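Thermostable monoacylglycerol lipase (Bacillus, PDB 4LHE) probably hydrolyses monoacylglycerols to glycerol and free fatty acids, as a serine lipase of the alpha/beta hydrolase fold. Local coordinates at residues E12-E17 and A42-G47. Numbering follows the deposited sequence.
Sequences EPFYAE and AYAKAG
Ala44 meets Phe14 and Ala16 through its methyl group alone. Its CB lies 4.2 Å from Ala16 CB and 4.3 Å from Phe14 CZ. The Phe14 ring offers its edge, and the methyl sits near the ring plane. This is no stack on the ring face. CG of Phe14 is anti to the backbone N (chi1 170°), which carries the ring from the strand toward the helix. Ala16, two residues on, points its methyl to the same side. These two van der Waals touches are the packed part, and only 72 Å² is buried in all. No hydrogen bond joins the segments.

The rest is looser. Glu17 points away from the helix and forms a salt bridge with Arg87; Tyr15 packs edge-to-face with Trp83. The helix ends in a Schellman motif, with Gly47 at positive phi and its N bonded to Ala44 O at 3.0 Å.

Strand 14-16 is an outermost strand of the central sheet, antiparallel to strand 49-52. Helix 37-45 covers one face near this edge. It links parallel strands 21-26 and 49-52, a beta-alpha-beta crossover of the alpha/beta hydrolase fold. Phe14 also touches Ala40 and Val50, while Tyr43 reaches Val50 and helix 234-247.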
loop_
_atom_site.group_PDB
_atom_site.type_symbol
_atom_site.label_atom_id
_atom_site.label_comp_id
_atom_site.label_asym_id
_atom_site.label_seq_id
_atom_site.Cartn_x
_atom_site.Cartn_y
_atom_site.Cartn_z
ATOM N N GLU A 12 -11.068 8.351 7.120
ATOM C CA GLU A 12 -12.011 7.272 7.399
ATOM C C GLU A 12 -11.878 6.157 6.361
ATOM O O GLU A 12 -11.636 6.419 5.171
ATOM C CB GLU A 12 -13.455 7.799 7.396
ATOM C CG GLU A 12 -13.725 8.957 8.364
ATOM C CD GLU A 12 -13.346 10.314 7.778
ATOM O OE1 GLU A 12 -12.818 10.354 6.644
ATOM O OE2 GLU A 12 -13.578 11.343 8.454
ATOM N N PRO A 13 -12.038 4.902 6.801
ATOM C CA PRO A 13 -12.089 3.801 5.828
ATOM C C PRO A 13 -13.310 3.900 4.897
ATOM O O PRO A 13 -14.214 4.695 5.149
ATOM C CB PRO A 13 -12.176 2.554 6.719
ATOM C CG PRO A 13 -12.798 3.056 8.006
ATOM C CD PRO A 13 -12.224 4.435 8.190
ATOM N N PHE A 14 -13.321 3.100 3.831
ATOM C CA PHE A 14 -14.365 3.164 2.821
ATOM C C PHE A 14 -14.742 1.748 2.411
ATOM O O PHE A 14 -13.888 0.970 1.980
ATOM C CB PHE A 14 -13.894 4.000 1.612
ATOM C CG PHE A 14 -14.814 3.928 0.416
ATOM C CD1 PHE A 14 -16.076 4.499 0.450
ATOM C CD2 PHE A 14 -14.406 3.300 -0.748
ATOM C CE1 PHE A 14 -16.914 4.429 -0.657
ATOM C CE2 PHE A 14 -15.244 3.227 -1.851
ATOM C CZ PHE A 14 -16.494 3.791 -1.804
ATOM N N TYR A 15 -16.024 1.413 2.578
ATOM C CA TYR A 15 -16.554 0.123 2.143
ATOM C C TYR A 15 -17.707 0.326 1.160
ATOM O O TYR A 15 -18.524 1.237 1.333
ATOM C CB TYR A 15 -17.056 -0.689 3.347
ATOM C CG TYR A 15 -16.013 -0.889 4.429
ATOM C CD1 TYR A 15 -15.242 -2.048 4.466
ATOM C CD2 TYR A 15 -15.796 0.080 5.405
ATOM C CE1 TYR A 15 -14.288 -2.243 5.447
ATOM C CE2 TYR A 15 -14.838 -0.106 6.393
ATOM C CZ TYR A 15 -14.085 -1.269 6.400
ATOM O OH TYR A 15 -13.138 -1.470 7.376
ATOM N N ALA A 16 -17.771 -0.519 0.131
ATOM C CA ALA A 16 -18.893 -0.489 -0.808
ATOM C C ALA A 16 -19.143 -1.859 -1.394
ATOM O O ALA A 16 -18.225 -2.488 -1.946
ATOM C CB ALA A 16 -18.675 0.534 -1.915
ATOM N N GLU A 17 -20.390 -2.311 -1.278
ATOM C CA GLU A 17 -20.801 -3.624 -1.759
ATOM C C GLU A 17 -21.602 -3.705 -3.042
ATOM O O GLU A 17 -22.814 -3.484 -3.048
ATOM C CB GLU A 17 -21.748 -4.291 -0.764
ATOM C CG GLU A 17 -21.195 -4.393 0.631
ATOM C CD GLU A 17 -21.791 -5.570 1.385
ATOM O OE1 GLU A 17 -22.365 -6.470 0.725
ATOM O OE2 GLU A 17 -21.676 -5.593 2.628
ATOM N N ALA A 42 -13.468 5.132 -7.859
ATOM C CA ALA A 42 -13.512 4.700 -9.265
ATOM C C ALA A 42 -13.793 3.200 -9.480
ATOM O O ALA A 42 -14.516 2.843 -10.422
ATOM C CB ALA A 42 -12.249 5.109 -9.995
ATOM N N TYR A 43 -13.240 2.323 -8.637
ATOM C CA TYR A 43 -13.494 0.881 -8.804
ATOM C C TYR A 43 -14.921 0.505 -8.369
ATOM O O TYR A 43 -15.559 -0.366 -8.969
ATOM C CB TYR A 43 -12.447 0.021 -8.068
ATOM C CG TYR A 43 -10.995 0.321 -8.439
ATOM C CD1 TYR A 43 -10.661 0.889 -9.664
ATOM C CD2 TYR A 43 -9.968 0.050 -7.545
ATOM C CE1 TYR A 43 -9.329 1.168 -9.992
ATOM C CE2 TYR A 43 -8.652 0.323 -7.861
ATOM C CZ TYR A 43 -8.338 0.887 -9.080
ATOM O OH TYR A 43 -7.011 1.164 -9.371
ATOM N N ALA A 44 -15.403 1.169 -7.326
ATOM C CA ALA A 44 -16.773 0.989 -6.857
ATOM C C ALA A 44 -17.767 1.417 -7.943
ATOM O O ALA A 44 -18.757 0.730 -8.208
ATOM C CB ALA A 44 -16.988 1.779 -5.581
ATOM N N LYS A 45 -17.493 2.549 -8.584
ATOM C CA LYS A 45 -18.341 3.013 -9.685
ATOM C C LYS A 45 -18.311 2.054 -10.893
ATOM O O LYS A 45 -19.295 1.919 -11.628
ATOM C CB LYS A 45 -17.977 4.450 -10.091
ATOM C CG LYS A 45 -18.709 4.954 -11.348
ATOM C CD LYS A 45 -20.242 4.992 -11.158
ATOM C CE LYS A 45 -21.015 4.422 -12.362
ATOM N NZ LYS A 45 -20.831 5.222 -13.614
ATOM N N ALA A 46 -17.198 1.357 -11.089
ATOM C CA ALA A 46 -17.134 0.397 -12.186
ATOM C C ALA A 46 -17.838 -0.919 -11.847
ATOM O O ALA A 46 -17.875 -1.817 -12.669
ATOM C CB ALA A 46 -15.709 0.136 -12.565
ATOM N N GLY A 47 -18.336 -1.063 -10.620
ATOM C CA GLY A 47 -19.107 -2.250 -10.273
ATOM C C GLY A 47 -18.476 -3.180 -9.255
ATOM O O GLY A 47 -19.069 -4.190 -8.870
#